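Long-range contacts in malate dehydrogenase (Pyrococcus horikoshii, PDB 1V9N), which catalyses the oxidation of (S)-malate to oxaloacetate with NAD(+) as the hydride acceptor, and works as a homodimer: residues V26-V32 and V64-I68; D36-V40 and Q98-R103; D42-A47 and Y128-Y134; R59-Y63 and S125-G129. All coordinates share one frame; numbering follows the deposited sequence.

Contact 1: V26-V32 and V64-I68; sequences VLTKLGV and VDGII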
# COMPACT_ATOMS: atom_id res chain seq x y z
N VAL A 26 -14.47 -21.55 -25.71
CA VAL A 26 -14.74 -20.26 -26.33
C VAL A 26 -13.46 -19.58 -26.80
O VAL A 26 -13.36 -19.16 -27.95
CB VAL A 26 -15.47 -19.32 -25.34
CG1 VAL A 26 -15.65 -17.94 -25.97
CG2 VAL A 26 -16.82 -19.91 -24.96
N LEU A 27 -12.48 -19.48 -25.90
CA LEU A 27 -11.23 -18.82 -26.22
C LEU A 27 -10.43 -19.48 -27.34
O LEU A 27 -9.91 -18.79 -28.21
CB LEU A 27 -10.36 -18.69 -24.96
CG LEU A 27 -10.97 -17.82 -23.85
CD1 LEU A 27 -10.04 -17.79 -22.65
CD2 LEU A 27 -11.20 -16.39 -24.36
N THR A 28 -10.33 -20.81 -27.32
CA THR A 28 -9.58 -21.49 -28.37
C THR A 28 -10.31 -21.38 -29.71
O THR A 28 -9.68 -21.32 -30.76
CB THR A 28 -9.32 -22.98 -28.03
OG1 THR A 28 -10.55 -23.63 -27.68
CG2 THR A 28 -8.34 -23.07 -26.86
N LYS A 29 -11.64 -21.34 -29.67
CA LYS A 29 -12.45 -21.21 -30.88
C LYS A 29 -12.18 -19.84 -31.52
O LYS A 29 -12.32 -19.67 -32.73
CB LYS A 29 -13.94 -21.32 -30.54
CG LYS A 29 -14.89 -21.19 -31.74
CD LYS A 29 -14.75 -22.37 -32.69
CE LYS A 29 -15.70 -22.25 -33.88
NZ LYS A 29 -15.54 -23.39 -34.81
N LEU A 30 -11.79 -18.87 -30.70
CA LEU A 30 -11.50 -17.52 -31.18
C LEU A 30 -10.04 -17.36 -31.59
O LEU A 30 -9.60 -16.26 -31.94
CB LEU A 30 -11.87 -16.49 -30.11
CG LEU A 30 -13.36 -16.25 -29.88
CD1 LEU A 30 -13.58 -15.51 -28.57
CD2 LEU A 30 -13.94 -15.46 -31.05
N GLY A 31 -9.27 -18.44 -31.53
CA GLY A 31 -7.88 -18.38 -31.94
C GLY A 31 -6.85 -18.23 -30.83
O GLY A 31 -5.65 -18.11 -31.12
N VAL A 32 -7.29 -18.23 -29.58
CA VAL A 32 -6.36 -18.10 -28.46
C VAL A 32 -5.64 -19.43 -28.25
O VAL A 32 -6.29 -20.47 -28.10
CB VAL A 32 -7.09 -17.73 -27.15
CG1 VAL A 32 -6.09 -17.65 -25.99
CG2 VAL A 32 -7.81 -16.40 -27.31
N VAL A 64 -13.91 -11.50 -25.00
CA VAL A 64 -14.40 -11.97 -26.29
C VAL A 64 -14.49 -10.79 -27.26
O VAL A 64 -13.97 -10.85 -28.37
CB VAL A 64 -15.80 -12.62 -26.18
CG1 VAL A 64 -16.41 -12.79 -27.57
CG2 VAL A 64 -15.69 -13.97 -25.49
N ASP A 65 -15.15 -9.72 -26.84
CA ASP A 65 -15.29 -8.54 -27.69
C ASP A 65 -13.93 -7.95 -28.06
O ASP A 65 -13.72 -7.50 -29.18
CB ASP A 65 -16.13 -7.46 -27.00
CG ASP A 65 -17.59 -7.87 -26.86
OD1 ASP A 65 -18.06 -8.69 -27.68
OD2 ASP A 65 -18.27 -7.35 -25.95
N GLY A 66 -13.01 -7.96 -27.10
CA GLY A 66 -11.68 -7.42 -27.37
C GLY A 66 -10.94 -8.25 -28.40
O GLY A 66 -10.21 -7.72 -29.23
N ILE A 67 -11.14 -9.56 -28.36
CA ILE A 67 -10.48 -10.46 -29.30
C ILE A 67 -11.06 -10.25 -30.70
O ILE A 67 -10.32 -10.14 -31.69
CB ILE A 67 -10.67 -11.93 -28.87
CG1 ILE A 67 -9.78 -12.22 -27.66
CG2 ILE A 67 -10.36 -12.87 -30.03
CD1 ILE A 67 -10.04 -13.57 -27.00
N ILE A 68 -12.38 -10.18 -30.78
CA ILE A 68 -13.06 -9.98 -32.05
C ILE A 68 -12.75 -8.61 -32.66
O ILE A 68 -12.63 -8.49 -33.88
CB ILE A 68 -14.59 -10.16 -31.86
CG1 ILE A 68 -14.90 -11.63 -31.60
CG2 ILE A 68 -15.34 -9.62 -33.08
CD1 ILE A 68 -16.36 -11.93 -31.27

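Contact 2: D36-V40 and Q98-R103; sequences DAKIV and QVVGYR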
# COMPACT_ATOMS: atom_id res chain seq x y z
N ASP A 36 -2.63 -20.45 -23.39
CA ASP A 36 -2.98 -19.10 -22.96
C ASP A 36 -4.44 -19.08 -22.52
O ASP A 36 -4.79 -18.38 -21.57
CB ASP A 36 -2.75 -18.10 -24.09
CG ASP A 36 -1.27 -17.90 -24.40
OD1 ASP A 36 -0.43 -18.30 -23.57
OD2 ASP A 36 -0.95 -17.32 -25.46
N ALA A 37 -5.28 -19.87 -23.19
CA ALA A 37 -6.69 -19.96 -22.85
C ALA A 37 -6.84 -20.55 -21.45
O ALA A 37 -7.70 -20.13 -20.67
CB ALA A 37 -7.43 -20.84 -23.86
N LYS A 38 -6.00 -21.52 -21.13
CA LYS A 38 -6.03 -22.16 -19.81
C LYS A 38 -5.62 -21.18 -18.71
O LYS A 38 -6.13 -21.25 -17.59
CB LYS A 38 -5.13 -23.40 -19.80
CG LYS A 38 -5.62 -24.51 -20.71
CD LYS A 38 -4.76 -25.76 -20.62
CE LYS A 38 -5.32 -26.88 -21.49
NZ LYS A 38 -4.52 -28.13 -21.39
N ILE A 39 -4.71 -20.27 -19.02
CA ILE A 39 -4.27 -19.28 -18.03
C ILE A 39 -5.42 -18.31 -17.75
O ILE A 39 -5.71 -17.99 -16.60
CB ILE A 39 -3.04 -18.48 -18.53
CG1 ILE A 39 -1.82 -19.39 -18.59
CG2 ILE A 39 -2.78 -17.29 -17.62
CD1 ILE A 39 -0.62 -18.78 -19.30
N VAL A 40 -6.09 -17.85 -18.80
CA VAL A 40 -7.21 -16.93 -18.63
C VAL A 40 -8.32 -17.61 -17.82
O VAL A 40 -8.84 -17.03 -16.86
CB VAL A 40 -7.78 -16.48 -20.00
CG1 VAL A 40 -8.96 -15.53 -19.78
CG2 VAL A 40 -6.68 -15.78 -20.81
N GLN A 98 -4.00 -11.61 -18.55
CA GLN A 98 -3.65 -12.83 -17.83
C GLN A 98 -2.35 -13.44 -18.36
O GLN A 98 -1.53 -13.94 -17.59
CB GLN A 98 -4.78 -13.86 -17.95
CG GLN A 98 -6.08 -13.49 -17.23
CD GLN A 98 -6.91 -12.45 -17.95
OE1 GLN A 98 -6.63 -12.09 -19.09
NE2 GLN A 98 -7.96 -11.97 -17.29
N VAL A 99 -2.16 -13.41 -19.68
CA VAL A 99 -0.96 -13.95 -20.31
C VAL A 99 0.24 -13.07 -19.99
O VAL A 99 1.29 -13.57 -19.58
CB VAL A 99 -1.13 -14.07 -21.85
CG1 VAL A 99 0.18 -14.50 -22.50
CG2 VAL A 99 -2.22 -15.08 -22.17
N VAL A 100 0.08 -11.77 -20.17
CA VAL A 100 1.15 -10.83 -19.88
C VAL A 100 1.53 -10.91 -18.39
O VAL A 100 2.71 -10.97 -18.04
CB VAL A 100 0.73 -9.37 -20.22
CG1 VAL A 100 1.82 -8.38 -19.79
CG2 VAL A 100 0.48 -9.25 -21.74
N GLY A 101 0.52 -10.92 -17.52
CA GLY A 101 0.77 -10.99 -16.09
C GLY A 101 1.38 -12.32 -15.64
O GLY A 101 2.22 -12.35 -14.75
N TYR A 102 0.94 -13.41 -16.26
CA TYR A 102 1.47 -14.74 -15.94
C TYR A 102 2.96 -14.83 -16.26
O TYR A 102 3.76 -15.28 -15.45
CB TYR A 102 0.72 -15.81 -16.74
CG TYR A 102 1.16 -17.23 -16.43
CD1 TYR A 102 0.64 -17.92 -15.33
CD2 TYR A 102 2.10 -17.88 -17.23
CE1 TYR A 102 1.04 -19.22 -15.04
CE2 TYR A 102 2.51 -19.19 -16.94
CZ TYR A 102 1.97 -19.85 -15.85
OH TYR A 102 2.33 -21.15 -15.57
N ARG A 103 3.33 -14.40 -17.47
CA ARG A 103 4.73 -14.44 -17.90
C ARG A 103 5.58 -13.45 -17.11
O ARG A 103 6.75 -13.74 -16.80
CB ARG A 103 4.85 -14.13 -19.40
CG ARG A 103 4.12 -15.13 -20.29
CD ARG A 103 4.68 -16.53 -20.14
NE ARG A 103 3.77 -17.54 -20.69
CZ ARG A 103 3.96 -18.85 -20.60
NH1 ARG A 103 5.03 -19.33 -19.98
NH2 ARG A 103 3.07 -19.69 -21.12

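Contact 3: D42-A47 and Y128-Y134; sequences DNLVMA and YGIAGYY. With NDP (NADPH dihydro-nicotinamide-adenine-dinucleotide phosphate), chain B.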
# COMPACT_ATOMS: atom_id res chain seq x y z
N ASP A 42 -8.12 -20.14 -15.76
CA ASP A 42 -7.66 -20.34 -14.39
C ASP A 42 -7.87 -19.06 -13.58
O ASP A 42 -8.36 -19.11 -12.45
CB ASP A 42 -6.17 -20.70 -14.40
CG ASP A 42 -5.66 -21.13 -13.03
OD1 ASP A 42 -4.43 -21.21 -12.85
OD2 ASP A 42 -6.49 -21.38 -12.13
N ASN A 43 -7.52 -17.92 -14.16
CA ASN A 43 -7.67 -16.64 -13.49
C ASN A 43 -9.13 -16.25 -13.26
O ASN A 43 -9.50 -15.82 -12.17
CB ASN A 43 -6.95 -15.55 -14.31
CG ASN A 43 -7.28 -14.15 -13.85
OD1 ASN A 43 -8.32 -13.61 -14.20
ND2 ASN A 43 -6.39 -13.55 -13.06
N LEU A 44 -9.97 -16.41 -14.28
CA LEU A 44 -11.38 -16.06 -14.15
C LEU A 44 -12.12 -17.02 -13.22
O LEU A 44 -12.98 -16.60 -12.46
CB LEU A 44 -12.06 -16.05 -15.53
CG LEU A 44 -11.58 -14.99 -16.53
CD1 LEU A 44 -12.41 -15.08 -17.82
CD2 LEU A 44 -11.73 -13.61 -15.91
N VAL A 45 -11.78 -18.31 -13.29
CA VAL A 45 -12.42 -19.30 -12.44
C VAL A 45 -12.04 -19.10 -10.99
O VAL A 45 -12.87 -19.26 -10.09
CB VAL A 45 -12.06 -20.74 -12.88
CG1 VAL A 45 -12.62 -21.76 -11.89
CG2 VAL A 45 -12.64 -21.01 -14.27
N MSE A 46 -10.78 -18.72 -10.74
CA MSE A 46 -10.35 -18.49 -9.37
C MSE A 46 -11.19 -17.36 -8.77
O MSE A 46 -11.59 -17.43 -7.61
CB MSE A 46 -8.87 -18.11 -9.31
CG MSE A 46 -8.41 -17.81 -7.88
SE MSE A 46 -6.55 -17.31 -7.73
CE MSE A 46 -5.79 -19.06 -7.95
N ALA A 47 -11.46 -16.33 -9.57
CA ALA A 47 -12.26 -15.20 -9.11
C ALA A 47 -13.67 -15.65 -8.73
O ALA A 47 -14.21 -15.23 -7.70
CB ALA A 47 -12.34 -14.13 -10.20
N TYR A 128 -6.26 -7.66 -16.40
CA TYR A 128 -5.81 -8.99 -16.01
C TYR A 128 -6.56 -9.72 -14.89
O TYR A 128 -6.02 -10.64 -14.27
CB TYR A 128 -4.30 -8.97 -15.70
CG TYR A 128 -3.83 -8.36 -14.38
CD1 TYR A 128 -4.72 -8.00 -13.37
CD2 TYR A 128 -2.46 -8.22 -14.12
CE1 TYR A 128 -4.26 -7.53 -12.12
CE2 TYR A 128 -1.99 -7.77 -12.88
CZ TYR A 128 -2.90 -7.42 -11.89
OH TYR A 128 -2.43 -7.02 -10.65
N GLY A 129 -7.81 -9.34 -14.65
CA GLY A 129 -8.57 -10.01 -13.62
C GLY A 129 -8.17 -9.64 -12.21
O GLY A 129 -7.75 -8.51 -11.96
N ILE A 130 -8.27 -10.58 -11.27
CA ILE A 130 -7.92 -10.29 -9.89
C ILE A 130 -6.41 -10.22 -9.69
O ILE A 130 -5.66 -11.05 -10.21
CB ILE A 130 -8.52 -11.34 -8.91
CG1 ILE A 130 -8.09 -12.75 -9.29
CG2 ILE A 130 -10.05 -11.24 -8.91
CD1 ILE A 130 -8.63 -13.81 -8.36
N ALA A 131 -5.96 -9.20 -8.96
CA ALA A 131 -4.54 -9.00 -8.69
C ALA A 131 -3.98 -10.12 -7.82
O ALA A 131 -2.82 -10.51 -7.97
CB ALA A 131 -4.33 -7.64 -8.01
N GLY A 132 -4.81 -10.65 -6.92
CA GLY A 132 -4.35 -11.71 -6.04
C GLY A 132 -3.89 -12.96 -6.76
O GLY A 132 -3.09 -13.74 -6.23
N TYR A 133 -4.40 -13.17 -7.97
CA TYR A 133 -4.02 -14.33 -8.75
C TYR A 133 -2.50 -14.38 -8.99
O TYR A 133 -1.89 -15.45 -8.92
CB TYR A 133 -4.75 -14.31 -10.10
CG TYR A 133 -4.33 -15.41 -11.05
CD1 TYR A 133 -4.86 -16.69 -10.96
CD2 TYR A 133 -3.38 -15.16 -12.05
CE1 TYR A 133 -4.47 -17.70 -11.84
CE2 TYR A 133 -2.98 -16.15 -12.93
CZ TYR A 133 -3.53 -17.42 -12.82
OH TYR A 133 -3.13 -18.39 -13.71
N TYR A 134 -1.91 -13.23 -9.29
CA TYR A 134 -0.47 -13.17 -9.57
C TYR A 134 0.34 -13.21 -8.27
O TYR A 134 1.39 -13.85 -8.20
CB TYR A 134 -0.16 -11.91 -10.38
CG TYR A 134 -1.07 -11.82 -11.59
CD1 TYR A 134 -0.78 -12.53 -12.76
CD2 TYR A 134 -2.27 -11.13 -11.52
CE1 TYR A 134 -1.69 -12.57 -13.82
CE2 TYR A 134 -3.19 -11.16 -12.58
CZ TYR A 134 -2.90 -11.89 -13.72
OH TYR A 134 -3.83 -11.95 -14.73
PA NDP B . -12.81 -6.96 -0.77
O1A NDP B . -13.68 -8.04 -1.19
O2A NDP B . -13.28 -5.80 0.05
O5B NDP B . -11.53 -7.66 -0.02
C5B NDP B . -10.45 -6.86 0.50
C4B NDP B . -9.44 -7.87 1.09
O4B NDP B . -9.79 -7.96 2.48
C3B NDP B . -9.45 -9.28 0.57
O3B NDP B . -8.07 -9.75 0.52
C2B NDP B . -10.25 -10.10 1.52
O2B NDP B . -9.99 -11.51 1.58
C1B NDP B . -10.02 -9.34 2.79
N9A NDP B . -11.17 -9.33 3.74
C8A NDP B . -12.57 -9.25 3.47
N7A NDP B . -13.26 -9.25 4.59
C5A NDP B . -12.36 -9.33 5.61
C6A NDP B . -12.45 -9.36 7.04
N6A NDP B . -13.65 -9.30 7.64
N1A NDP B . -11.31 -9.44 7.80
C2A NDP B . -10.07 -9.50 7.20
N3A NDP B . -9.88 -9.47 5.86
C4A NDP B . -11.07 -9.38 5.11
O3 NDP B . -12.00 -6.32 -1.95
PN NDP B . -12.28 -5.49 -3.27
O1N NDP B . -11.56 -4.23 -3.09
O2N NDP B . -13.78 -5.44 -3.33
O5D NDP B . -11.64 -6.44 -4.38
C5D NDP B . -12.30 -6.74 -5.64
C4D NDP B . -11.41 -7.70 -6.51
O4D NDP B . -11.31 -7.10 -7.79
C3D NDP B . -9.95 -7.93 -6.05
O3D NDP B . -9.64 -9.32 -6.21
C2D NDP B . -9.10 -7.00 -6.90
O2D NDP B . -7.79 -7.50 -7.07
C1D NDP B . -9.95 -6.94 -8.20
N1N NDP B . -9.82 -5.67 -8.95
C2N NDP B . -9.22 -5.75 -10.24
C3N NDP B . -9.10 -4.50 -10.99
C7N NDP B . -8.49 -4.52 -12.32
O7N NDP B . -8.36 -3.51 -13.02
N7N NDP B . -8.04 -5.69 -12.86
C4N NDP B . -9.59 -3.30 -10.39
C5N NDP B . -10.17 -3.25 -9.13
C6N NDP B . -10.29 -4.43 -8.41
P2B NDP B . -10.83 -12.62 0.90
O1X NDP B . -10.87 -13.66 1.95
O2X NDP B . -10.14 -13.11 -0.33
O3X NDP B . -12.22 -12.09 0.57
O HOH W 1 -10.03 -12.59 -12.26

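Contact 4: R59-Y63 and S125-G129; sequences RLKRY and SNHYG. With NDP (NADPH dihydro-nicotinamide-adenine-dinucleotide phosphate), chain B.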
# COMPACT_ATOMS: atom_id res chain seq x y z
N ARG A 59 -17.04 -11.53 -16.95
CA ARG A 59 -16.19 -10.65 -17.74
C ARG A 59 -15.65 -11.33 -18.98
O ARG A 59 -14.75 -10.81 -19.63
CB ARG A 59 -15.01 -10.21 -16.89
CG ARG A 59 -15.43 -9.65 -15.57
CD ARG A 59 -15.52 -8.17 -15.67
NE ARG A 59 -14.51 -7.53 -14.84
CZ ARG A 59 -14.31 -6.22 -14.83
NH1 ARG A 59 -15.05 -5.45 -15.61
NH2 ARG A 59 -13.40 -5.68 -14.03
N LEU A 60 -16.18 -12.50 -19.29
CA LEU A 60 -15.73 -13.22 -20.46
C LEU A 60 -16.14 -12.45 -21.72
O LEU A 60 -15.40 -12.41 -22.70
CB LEU A 60 -16.32 -14.62 -20.49
CG LEU A 60 -15.88 -15.47 -21.69
CD1 LEU A 60 -14.38 -15.75 -21.59
CD2 LEU A 60 -16.68 -16.77 -21.71
N LYS A 61 -17.31 -11.83 -21.68
CA LYS A 61 -17.81 -11.07 -22.83
C LYS A 61 -16.87 -9.91 -23.16
O LYS A 61 -16.76 -9.50 -24.32
CB LYS A 61 -19.21 -10.54 -22.54
CG LYS A 61 -19.27 -9.52 -21.42
CD LYS A 61 -20.69 -8.98 -21.25
CE LYS A 61 -20.73 -7.91 -20.17
NZ LYS A 61 -22.09 -7.33 -20.02
N ARG A 62 -16.20 -9.39 -22.14
CA ARG A 62 -15.26 -8.28 -22.30
C ARG A 62 -14.05 -8.73 -23.12
O ARG A 62 -13.62 -8.04 -24.04
CB ARG A 62 -14.79 -7.78 -20.93
CG ARG A 62 -13.69 -6.73 -20.98
CD ARG A 62 -13.26 -6.27 -19.59
NE ARG A 62 -12.41 -5.09 -19.65
CZ ARG A 62 -12.13 -4.30 -18.62
NH1 ARG A 62 -12.63 -4.56 -17.42
NH2 ARG A 62 -11.35 -3.23 -18.79
N TYR A 63 -13.51 -9.90 -22.77
CA TYR A 63 -12.35 -10.42 -23.48
C TYR A 63 -12.73 -10.90 -24.87
O TYR A 63 -11.96 -10.73 -25.82
CB TYR A 63 -11.70 -11.56 -22.68
CG TYR A 63 -11.34 -11.15 -21.27
CD1 TYR A 63 -10.71 -9.93 -21.02
CD2 TYR A 63 -11.63 -11.97 -20.19
CE1 TYR A 63 -10.38 -9.54 -19.72
CE2 TYR A 63 -11.31 -11.60 -18.89
CZ TYR A 63 -10.68 -10.38 -18.66
OH TYR A 63 -10.35 -10.01 -17.38
N SER A 125 -0.52 -3.62 -21.87
CA SER A 125 -1.20 -4.87 -21.57
C SER A 125 -2.72 -4.63 -21.57
O SER A 125 -3.20 -3.62 -22.09
CB SER A 125 -0.74 -5.39 -20.21
OG SER A 125 -1.33 -6.65 -19.90
N ASN A 126 -3.47 -5.56 -20.99
CA ASN A 126 -4.93 -5.46 -20.92
C ASN A 126 -5.41 -5.87 -19.53
O ASN A 126 -4.61 -6.31 -18.71
CB ASN A 126 -5.56 -6.37 -21.99
CG ASN A 126 -5.69 -5.68 -23.34
OD1 ASN A 126 -6.48 -4.74 -23.49
ND2 ASN A 126 -4.90 -6.12 -24.32
N HIS A 127 -6.71 -5.74 -19.28
CA HIS A 127 -7.28 -6.09 -17.97
C HIS A 127 -6.85 -7.50 -17.59
O HIS A 127 -7.06 -8.44 -18.35
CB HIS A 127 -8.81 -5.99 -18.05
CG HIS A 127 -9.51 -6.33 -16.77
ND1 HIS A 127 -9.97 -7.60 -16.49
CD2 HIS A 127 -9.84 -5.57 -15.70
CE1 HIS A 127 -10.56 -7.60 -15.31
NE2 HIS A 127 -10.50 -6.38 -14.81
N TYR A 128 -6.26 -7.66 -16.40
CA TYR A 128 -5.81 -8.99 -16.01
C TYR A 128 -6.56 -9.72 -14.89
O TYR A 128 -6.02 -10.64 -14.27
CB TYR A 128 -4.30 -8.97 -15.70
CG TYR A 128 -3.83 -8.36 -14.38
CD1 TYR A 128 -4.72 -8.00 -13.37
CD2 TYR A 128 -2.46 -8.22 -14.12
CE1 TYR A 128 -4.26 -7.53 -12.12
CE2 TYR A 128 -1.99 -7.77 -12.88
CZ TYR A 128 -2.90 -7.42 -11.89
OH TYR A 128 -2.43 -7.02 -10.65
N GLY A 129 -7.81 -9.34 -14.65
CA GLY A 129 -8.57 -10.01 -13.62
C GLY A 129 -8.17 -9.64 -12.21
O GLY A 129 -7.75 -8.51 -11.96
PA NDP B . -12.81 -6.96 -0.77
O1A NDP B . -13.68 -8.04 -1.19
O2A NDP B . -13.28 -5.80 0.05
O5B NDP B . -11.53 -7.66 -0.02
C5B NDP B . -10.45 -6.86 0.50
C4B NDP B . -9.44 -7.87 1.09
O4B NDP B . -9.79 -7.96 2.48
C3B NDP B . -9.45 -9.28 0.57
O3B NDP B . -8.07 -9.75 0.52
C2B NDP B . -10.25 -10.10 1.52
O2B NDP B . -9.99 -11.51 1.58
C1B NDP B . -10.02 -9.34 2.79
N9A NDP B . -11.17 -9.33 3.74
C8A NDP B . -12.57 -9.25 3.47
N7A NDP B . -13.26 -9.25 4.59
C5A NDP B . -12.36 -9.33 5.61
C6A NDP B . -12.45 -9.36 7.04
N6A NDP B . -13.65 -9.30 7.64
N1A NDP B . -11.31 -9.44 7.80
C2A NDP B . -10.07 -9.50 7.20
N3A NDP B . -9.88 -9.47 5.86
C4A NDP B . -11.07 -9.38 5.11
O3 NDP B . -12.00 -6.32 -1.95
PN NDP B . -12.28 -5.49 -3.27
O1N NDP B . -11.56 -4.23 -3.09
O2N NDP B . -13.78 -5.44 -3.33
O5D NDP B . -11.64 -6.44 -4.38
C5D NDP B . -12.30 -6.74 -5.64
C4D NDP B . -11.41 -7.70 -6.51
O4D NDP B . -11.31 -7.10 -7.79
C3D NDP B . -9.95 -7.93 -6.05
O3D NDP B . -9.64 -9.32 -6.21
C2D NDP B . -9.10 -7.00 -6.90
O2D NDP B . -7.79 -7.50 -7.07
C1D NDP B . -9.95 -6.94 -8.20
N1N NDP B . -9.82 -5.67 -8.95
C2N NDP B . -9.22 -5.75 -10.24
C3N NDP B . -9.10 -4.50 -10.99
C7N NDP B . -8.49 -4.52 -12.32
O7N NDP B . -8.36 -3.51 -13.02
N7N NDP B . -8.04 -5.69 -12.86
C4N NDP B . -9.59 -3.30 -10.39
C5N NDP B . -10.17 -3.25 -9.13
C6N NDP B . -10.29 -4.43 -8.41
P2B NDP B . -10.83 -12.62 0.90
O1X NDP B . -10.87 -13.66 1.95
O2X NDP B . -10.14 -13.11 -0.33
O3X NDP B . -12.22 -12.09 0.57

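Contact 1: V26-V32 and V64-I68
I67 and L30 stand at the middle of an apolar, mostly buried contact, in which the last turn of helix 16-29 and the loop after it pack on the second half of helix 60-69. No hydrogen bond crosses it; branched aliphatic side chains suit a face with little polar to pair. I67 divides its work between two branches. Its long branch has CG1 anti to the carbonyl carbon (chi1 -74°) and brings CD1 to within 3.6 Å of V32 CG2 and 4.0 Å of L27 CD2. The short branch sets CG2 3.9 Å from L30 CB. L30 forks in its turn: CD1 meets V64 CG2 at 4.0 Å, while CD2 reaches CG1 of the more exposed I68. V26 CG1 touches the same V64 methyl, and both V26 and L30 cross V64 nearly at right angles. Replacing I67 with an alanine would remove both branches and would probably leave L27 and V32 facing a gap where CD1 had lain. G31 ends the helix with positive phi in a Schellman motif; a side chain there would jam against the preceding carbonyl, and the turn brings V32 back to I67. Around this pair, helix 34-49 lies against L27 and V32 through A37, while helix 342-355 touches V26 and L30 through I351 and V355.

Contact 2: D36-V40 and Q98-R103
I39 and V40 press against Q98 and Y102 where helices 34-49 and 97-115 cross almost perpendicularly; the axes of the two short segments approach to 9.3 Å, at 91°. The tight part is centred on I39, which points toward the other helix. Its CD1 sits over one face of the Y102 ring, 3.9 Å from the ring centroid and 24° off the normal, a CH-pi contact. Its other branch, CG2, lies 3.6 Å from Q98 O, so a single isoleucine fills the angle between the backbone of one helical turn and the ring of the next. V40 is flanked by Q98: the glutamine chain bends at chi2 (77°), laying its CG 3.9 Å from V40 CA and its CB against V40 CG2. A glutamine suits this place, because its flexible methylenes can pack on valine while the amide NE2 turns away to a weak hydrogen bond with Y63 OH. On the other flank D36 is also close, laying CB 3.6 Å from V99 CG2 and then its carboxylate alongside the V99 methyls.

The loose side is that of the exposed R103. Y102 CE2 sits over the centre of one face of its guanidinium, and R103 NE lies at the ring's edge. R103 NH2 is 4.5 Å from D36 OD1, beyond a salt bridge. No hydrogen bond joins the two segments, so their association rests on aliphatic and CH-pi packing, to which the distant pair of opposite charges at the rim would probably add only a weak attraction.

Contact 3: D42-A47 and Y128-Y134
The ring of Y133 takes N43 on one face and a carboxylate at its edge. N43 CB stands 3.9 Å from the ring centroid, 3° off the normal, a CH-pi contact almost exactly over the centre. In the ring plane, Y133 OH donates to D42 OD1 at 3.2 Å, meeting that oxygen from above the carboxylate plane. Also at the rim is the selenium of M46, a selenomethionine, 5.0 Å from the centroid in an edge-on Met-aromatic contact; the chain's bend at chi3 (-76°) turns its CE back toward the ring. Y133 CD2 in turn lies over a face of Y134, and Y134 CE2 lies over the centre of Y128, so the three tyrosines pack in series. Y134 OH grips Y128 O at 2.6 Å on an in-plane lone pair. N43 also meets the loop through a water that lies 2.8 Å from its OD1 and accepts from I130 N. G129 suits its place because its phi is positive and a CB would collide with N43 OD1. Helix 34-49 thus packs against a loop whose backbone binds the cofactor: G129 O accepts from the nicotinamide amide N7N at 3.0 Å, and A131 N donates to ribose O2D at 3.1 Å. This is one wall of the NADPH pocket, to which D184, and H243 and K244 of the second subunit, also contribute hydrogen bonds.

Contact 4: R59-Y63 and S125-G129
H127 leaves its backbone with CG anti to N (chi1 180°), which sends the imidazole among R59, R62 and Y63. Its CB lies over the centre of the R62 guanidinium, 3.8 Å from CZ, and CG continues beneath NH1. The ring then lies flat on that guanidinium, centres 4.2 Å apart and planes at 23°, a guanidinium-on-imidazole stack. R62 suits the task because its chain runs extended from CG to NE, and NE is anchored by a hydrogen bond to T271 OG1. At the edge of the imidazole, ND1 shares a 2.6 Å hydrogen bond with Y63 OH, which lies in the ring plane and also receives a weak bond from Q98 NE2. Over the face, R62 NH1 stands nearest CD2, at 3.4 Å. At the tip, NE2 is 3.1 Å from R59 NH2, though the angle is too poor for a hydrogen bond, and 3.2 Å from NDP N7N. A leucine in place of H127 would probably leave Y63 OH without its nitrogen partner and R62 without a flat surface to stack on. Two arginines near the nicotinamide are consistent with a pocket for an anionic substrate such as malate. The contact joins the start of helix 60-69 to the loop between strand 117-125 and helix 132-139, while L60, on the same helix, packs on helices 16-29 and 342-355.

How the contacts relate
Along the chain the first partners come early, on helices 16-29, 34-49 and 60-69, and their mates follow on helices 60-69 and 97-115 and on the loop leading into helix 132-139. Helix 34-49 serves contacts 2 and 3, whose centres lie about 10 Å apart; helix 60-69 serves contacts 1 and 4, with centres about 11 Å apart. Contacts 3 and 4 share Y128 and G129 and both touch the cofactor, whereas contact 1 lies toward the periphery, its centre about 18 Å from that of contact 3. L27 packs on A37 and V40, linking contact 1 to contact 2. Packing thus runs through these helices from the periphery to the loop after strand 117-125, which binds the nicotinamide amide.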